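Local coordinates for chloramphenicol acetyltransferase (PDB 2I9D), which probably transfers an acetyl group from acetyl-CoA to a hydroxyl of chloramphenicol, at residues I86-P91 / T103-H108; G145-S150 / N171-N176. All coordinates share one frame; numbering follows the deposited sequence.

Both contacts belong to the same mixed sheet and lie side by side in it. Contact 1 joins strand 87-93 to strand 100-105, an outermost strand of the sheet within the chain. Contact 2 joins strands 146-151 and 174-183, its centre about 4 Å from the centre of the folded chain. Strands 87-93 and 146-151 are neighbours, so the two contacts touch: L89 N lies 2.8 Å from I147 O, a probable hydrogen bond. Contact 1 is antiparallel, partly buried, and adds a salt bridge to its backbone ladder. Contact 2 is parallel and buried. Its side-chain contacts across the strands are largely apolar, with leucines, I147, P173 and the ring of Y172.

Contact 1: residues I86-P91 / T103-H108; sequences IDMLSP and TRFPYH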
loop_
_atom_site.group_PDB
_atom_site.type_symbol
_atom_site.label_atom_id
_atom_site.label_comp_id
_atom_site.label_asym_id
_atom_site.label_seq_id
_atom_site.Cartn_x
_atom_site.Cartn_y
_atom_site.Cartn_z
ATOM N N ILE A 86 2.049 -13.950 21.709
ATOM C CA ILE A 86 1.447 -12.796 21.060
ATOM C C ILE A 86 -0.069 -12.937 21.125
ATOM O O ILE A 86 -0.625 -13.971 20.739
ATOM C CB ILE A 86 1.935 -12.683 19.576
ATOM C CG1 ILE A 86 3.459 -12.539 19.521
ATOM C CG2 ILE A 86 1.239 -11.526 18.826
ATOM C CD1 ILE A 86 4.040 -11.386 20.355
ATOM N N ASP A 87 -0.728 -11.914 21.649
ATOM C CA ASP A 87 -2.178 -11.868 21.637
ATOM C C ASP A 87 -2.714 -10.893 20.585
ATOM O O ASP A 87 -1.945 -10.216 19.889
ATOM C CB ASP A 87 -2.727 -11.526 23.015
ATOM C CG ASP A 87 -2.385 -12.584 24.059
ATOM O OD1 ASP A 87 -2.410 -13.804 23.758
ATOM O OD2 ASP A 87 -2.106 -12.183 25.199
HETATM N N MSE A 88 -4.038 -10.865 20.461
HETATM C CA MSE A 88 -4.705 -10.123 19.407
HETATM C C MSE A 88 -5.451 -8.916 19.964
HETATM O O MSE A 88 -6.197 -9.036 20.935
HETATM C CB MSE A 88 -5.704 -11.034 18.657
HETATM C CG MSE A 88 -6.582 -10.324 17.621
HETATM SE SE MSE A 88 -5.545 -9.608 16.059
HETATM C CE MSE A 88 -5.123 -11.322 15.136
ATOM N N LEU A 89 -5.226 -7.757 19.345
ATOM C CA LEU A 89 -6.143 -6.630 19.460
ATOM C C LEU A 89 -6.965 -6.581 18.185
ATOM O O LEU A 89 -6.449 -6.822 17.101
ATOM C CB LEU A 89 -5.405 -5.297 19.619
ATOM C CG LEU A 89 -4.572 -5.060 20.875
ATOM C CD1 LEU A 89 -4.144 -3.616 20.925
ATOM C CD2 LEU A 89 -5.308 -5.429 22.178
ATOM N N SER A 90 -8.234 -6.237 18.304
ATOM C CA SER A 90 -9.035 -6.054 17.142
ATOM C C SER A 90 -10.175 -5.059 17.413
ATOM O O SER A 90 -10.835 -5.140 18.462
ATOM C CB SER A 90 -9.574 -7.415 16.602
ATOM O OG SER A 90 -10.339 -7.211 15.415
ATOM N N PRO A 91 -10.400 -4.114 16.463
ATOM C CA PRO A 91 -11.539 -3.185 16.551
ATOM C C PRO A 91 -12.896 -3.836 16.178
ATOM O O PRO A 91 -13.267 -3.926 14.988
ATOM C CB PRO A 91 -11.166 -2.049 15.572
ATOM C CG PRO A 91 -10.211 -2.661 14.583
ATOM C CD PRO A 91 -9.534 -3.844 15.290
ATOM N N THR A 103 -10.594 -4.356 21.422
ATOM C CA THR A 103 -10.421 -5.241 22.574
ATOM C C THR A 103 -9.403 -6.359 22.337
ATOM O O THR A 103 -9.016 -6.631 21.197
ATOM C CB THR A 103 -11.797 -5.783 23.077
ATOM O OG1 THR A 103 -11.669 -6.226 24.439
ATOM C CG2 THR A 103 -12.330 -6.899 22.171
ATOM N N ARG A 104 -8.974 -6.984 23.432
ATOM C CA ARG A 104 -7.902 -7.994 23.428
ATOM C C ARG A 104 -8.435 -9.441 23.435
ATOM O O ARG A 104 -9.360 -9.759 24.182
ATOM C CB ARG A 104 -6.971 -7.778 24.618
ATOM C CG ARG A 104 -5.710 -8.664 24.620
ATOM C CD ARG A 104 -4.718 -8.242 25.745
ATOM N NE ARG A 104 -3.599 -9.175 25.829
ATOM C CZ ARG A 104 -2.344 -8.851 26.161
ATOM N NH1 ARG A 104 -2.000 -7.596 26.442
ATOM N NH2 ARG A 104 -1.415 -9.793 26.185
ATOM N N PHE A 105 -7.834 -10.298 22.608
ATOM C CA PHE A 105 -8.166 -11.719 22.549
ATOM C C PHE A 105 -6.896 -12.510 22.846
ATOM O O PHE A 105 -5.890 -12.347 22.153
ATOM C CB PHE A 105 -8.732 -12.132 21.165
ATOM C CG PHE A 105 -9.964 -11.377 20.766
ATOM C CD1 PHE A 105 -11.238 -11.886 21.057
ATOM C CD2 PHE A 105 -9.858 -10.129 20.123
ATOM C CE1 PHE A 105 -12.402 -11.177 20.702
ATOM C CE2 PHE A 105 -11.008 -9.411 19.775
ATOM C CZ PHE A 105 -12.281 -9.936 20.048
ATOM N N PRO A 106 -6.923 -13.348 23.896
ATOM C CA PRO A 106 -5.719 -14.148 24.187
ATOM C C PRO A 106 -5.537 -15.275 23.179
ATOM O O PRO A 106 -6.515 -15.886 22.741
ATOM C CB PRO A 106 -5.996 -14.717 25.595
ATOM C CG PRO A 106 -7.527 -14.805 25.666
ATOM C CD PRO A 106 -8.007 -13.571 24.875
ATOM N N TYR A 107 -4.296 -15.535 22.804
ATOM C CA TYR A 107 -4.003 -16.724 22.025
ATOM C C TYR A 107 -4.129 -18.045 22.841
ATOM O O TYR A 107 -3.673 -18.143 23.980
ATOM C CB TYR A 107 -2.621 -16.606 21.387
ATOM C CG TYR A 107 -2.224 -17.800 20.554
ATOM C CD1 TYR A 107 -2.954 -18.170 19.415
ATOM C CD2 TYR A 107 -1.109 -18.554 20.896
ATOM C CE1 TYR A 107 -2.578 -19.254 18.657
ATOM C CE2 TYR A 107 -0.721 -19.641 20.137
ATOM C CZ TYR A 107 -1.454 -19.991 19.035
ATOM O OH TYR A 107 -1.049 -21.089 18.307
ATOM N N HIS A 108 -4.763 -19.046 22.238
ATOM C CA HIS A 108 -4.728 -20.415 22.750
ATOM C C HIS A 108 -4.348 -21.319 21.584
ATOM O O HIS A 108 -4.870 -21.138 20.473
ATOM C CB HIS A 108 -6.098 -20.838 23.308
ATOM C CG HIS A 108 -6.581 -19.987 24.442
ATOM N ND1 HIS A 108 -5.960 -19.964 25.675
ATOM C CD2 HIS A 108 -7.630 -19.131 24.534
ATOM C CE1 HIS A 108 -6.597 -19.122 26.473
ATOM N NE2 HIS A 108 -7.616 -18.607 25.807
#
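D87 and R104 reach each other at an oblique angle, with their carboxylate and guanidinium planes turned 63° apart. R104 NH2 donates to D87 OD2 at 2.7 Å, forming a salt bridge. The oxygen lies at the edge of the guanidinium group, close to its plane, and uses its anti lone pair. A second bond, from R104 NE to the same oxygen, is weak. The R104 chain is extended from CG to NE, with CG anti to the backbone N (chi1 -173°), and this brings the edge of the guanidinium to the D87 carboxylate. R104 NH1 also forms salt bridges with D143 and E138, and the shared arginine would probably favour the ionised form of the D87 carboxylate. The other carboxylate oxygen is used as well. Y107 N donates to D87 OD1 at 2.7 Å, nearly straight, from above the carboxylate plane. One side chain thus grips both a side chain of the partner strand and the backbone just beyond it.

The two segments belong to the beta hairpin of strands 87-93 and 100-105. M88 and F105 form a hydrogen-bonded antiparallel pair: M88 N to F105 O is 2.9 Å and F105 N to M88 O is 2.7 Å. S90 and T103 form the next such pair, and L89 faces R104 between them. On the face of M88, S90 and F105, M88 CB meets F105 CB at 4.1 Å. The selenomethionine chain then bends away from F105 toward strand 146-151. S90 CB approaches F105 CE2 at 4.0 Å, while S90 OG bonds to L149 O. Helix 111-124 also meets F105, through I121. On the other face, L89 CD2 rests 3.8 Å from R104 CB, beside the aliphatic start of the arginine.

Contact 2: residues G145-S150 / N171-N176; sequences GLILLS and NYPLLN
Y172 CG stands between its backbone N and carbonyl carbon (chi1 37°), which turns the ring over toward L146 and L148. Y172 CE1 lies 4.2 Å from L148 CB, in an oblique approach. L174 CG is anti to its carbonyl carbon (chi1 -69°), and its CD2 reaches L148 CB at 3.9 Å from two residues further along. L148 CB therefore touches both partners.

These segments form a parallel pair of strands, 146-151 and 174-183, inside the mixed sheet of the chloramphenicol acetyltransferase fold. L148 pairs with L174, L149 with L175 and S150 with N176. Three backbone bonds hold the ladder. L148 N donates to P173 O, L175 N to L148 O at 2.7 Å, and S150 N to L175 O. The first two are clearly bent at the hydrogen.

The side of I147, L149 and L175 is apolar. I147 CG2 touches P173 CB at 3.8 Å, the two side chains crossing at about a right angle. I147 CB is 4.1 Å from L175 CD1. L149 CD1 packs on L175 CB, again nearly crosswise. Helix 52-66 meets these three residues, while strand 186-196 adds I191 and M193 against L175, and I195 against P173. The side chain of P173 is about 12 Å from that of H197, the predicted proton acceptor.

At the far end of Y172, the hydroxyl bonds to E135. Beyond the leucines, S150 CB lies 4.0 Å from N176 OD1.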
loop_
_atom_site.group_PDB
_atom_site.type_symbol
_atom_site.label_atom_id
_atom_site.label_comp_id
_atom_site.label_asym_id
_atom_site.label_seq_id
_atom_site.Cartn_x
_atom_site.Cartn_y
_atom_site.Cartn_z
ATOM N N GLY A 145 3.457 -7.205 23.157
ATOM C CA GLY A 145 3.369 -8.603 22.725
ATOM C C GLY A 145 2.004 -8.890 22.155
ATOM O O GLY A 145 1.229 -9.726 22.683
ATOM N N LEU A 146 1.712 -8.178 21.075
ATOM C CA LEU A 146 0.392 -8.162 20.444
ATOM C C LEU A 146 0.516 -7.935 18.937
ATOM O O LEU A 146 1.509 -7.415 18.472
ATOM C CB LEU A 146 -0.446 -7.000 21.011
ATOM C CG LEU A 146 -0.813 -7.024 22.492
ATOM C CD1 LEU A 146 -0.901 -5.593 22.946
ATOM C CD2 LEU A 146 -2.121 -7.788 22.716
ATOM N N ILE A 147 -0.513 -8.318 18.195
ATOM C CA ILE A 147 -0.719 -7.828 16.822
ATOM C C ILE A 147 -2.128 -7.277 16.816
ATOM O O ILE A 147 -2.853 -7.463 17.794
ATOM C CB ILE A 147 -0.487 -8.904 15.715
ATOM C CG1 ILE A 147 -1.408 -10.131 15.907
ATOM C CG2 ILE A 147 0.974 -9.319 15.717
ATOM C CD1 ILE A 147 -1.427 -11.114 14.685
ATOM N N LEU A 148 -2.484 -6.538 15.769
ATOM C CA LEU A 148 -3.814 -5.909 15.698
ATOM C C LEU A 148 -4.352 -6.104 14.306
ATOM O O LEU A 148 -3.644 -5.853 13.328
ATOM C CB LEU A 148 -3.780 -4.407 16.057
ATOM C CG LEU A 148 -5.134 -3.665 15.934
ATOM C CD1 LEU A 148 -5.247 -2.520 16.948
ATOM C CD2 LEU A 148 -5.383 -3.156 14.472
ATOM N N LEU A 149 -5.594 -6.566 14.228
ATOM C CA LEU A 149 -6.190 -6.827 12.945
ATOM C C LEU A 149 -7.523 -6.123 12.883
ATOM O O LEU A 149 -8.352 -6.228 13.796
ATOM C CB LEU A 149 -6.306 -8.337 12.637
ATOM C CG LEU A 149 -6.884 -8.691 11.252
ATOM C CD1 LEU A 149 -6.295 -9.988 10.727
ATOM C CD2 LEU A 149 -8.437 -8.799 11.305
ATOM N N SER A 150 -7.711 -5.392 11.798
ATOM C CA SER A 150 -8.944 -4.665 11.554
ATOM C C SER A 150 -9.684 -5.296 10.350
ATOM O O SER A 150 -9.100 -5.430 9.286
ATOM C CB SER A 150 -8.608 -3.189 11.324
ATOM O OG SER A 150 -9.733 -2.541 10.778
ATOM N N ASN A 171 4.454 0.330 17.536
ATOM C CA ASN A 171 4.777 -0.583 18.651
ATOM C C ASN A 171 4.611 -2.067 18.311
ATOM O O ASN A 171 5.389 -2.894 18.790
ATOM C CB ASN A 171 3.974 -0.226 19.900
ATOM C CG ASN A 171 4.261 1.171 20.373
ATOM O OD1 ASN A 171 5.406 1.620 20.332
ATOM N ND2 ASN A 171 3.219 1.891 20.787
ATOM N N TYR A 172 3.619 -2.392 17.480
ATOM C CA TYR A 172 3.379 -3.772 17.015
ATOM C C TYR A 172 2.827 -3.819 15.566
ATOM O O TYR A 172 2.424 -2.801 15.021
ATOM C CB TYR A 172 2.465 -4.544 17.984
ATOM C CG TYR A 172 1.385 -3.683 18.577
ATOM C CD1 TYR A 172 0.189 -3.430 17.875
ATOM C CD2 TYR A 172 1.564 -3.082 19.821
ATOM C CE1 TYR A 172 -0.799 -2.620 18.412
ATOM C CE2 TYR A 172 0.583 -2.261 20.366
ATOM C CZ TYR A 172 -0.597 -2.036 19.669
ATOM O OH TYR A 172 -1.559 -1.205 20.222
ATOM N N PRO A 173 2.882 -4.994 14.922
ATOM C CA PRO A 173 2.262 -5.227 13.592
ATOM C C PRO A 173 0.779 -4.887 13.535
ATOM O O PRO A 173 0.025 -5.211 14.440
ATOM C CB PRO A 173 2.495 -6.722 13.343
ATOM C CG PRO A 173 3.743 -7.021 14.120
ATOM C CD PRO A 173 3.634 -6.174 15.381
ATOM N N LEU A 174 0.404 -4.218 12.449
ATOM C CA LEU A 174 -0.943 -3.792 12.152
ATOM C C LEU A 174 -1.400 -4.537 10.882
ATOM O O LEU A 174 -0.679 -4.590 9.897
ATOM C CB LEU A 174 -0.957 -2.262 11.919
ATOM C CG LEU A 174 -0.704 -1.311 13.109
ATOM C CD1 LEU A 174 -0.937 0.167 12.750
ATOM C CD2 LEU A 174 -1.587 -1.732 14.325
ATOM N N LEU A 175 -2.590 -5.129 10.932
ATOM C CA LEU A 175 -3.107 -5.946 9.832
ATOM C C LEU A 175 -4.523 -5.513 9.491
ATOM O O LEU A 175 -5.216 -4.895 10.315
ATOM C CB LEU A 175 -3.114 -7.454 10.158
ATOM C CG LEU A 175 -1.769 -8.174 10.320
ATOM C CD1 LEU A 175 -1.291 -8.189 11.792
ATOM C CD2 LEU A 175 -1.865 -9.577 9.775
ATOM N N ASN A 176 -4.917 -5.839 8.266
ATOM C CA ASN A 176 -6.233 -5.598 7.736
ATOM C C ASN A 176 -6.681 -6.815 6.977
ATOM O O ASN A 176 -5.901 -7.368 6.175
ATOM C CB ASN A 176 -6.181 -4.454 6.746
ATOM C CG ASN A 176 -5.813 -3.145 7.398
ATOM O OD1 ASN A 176 -6.676 -2.445 7.930
ATOM N ND2 ASN A 176 -4.535 -2.790 7.336
#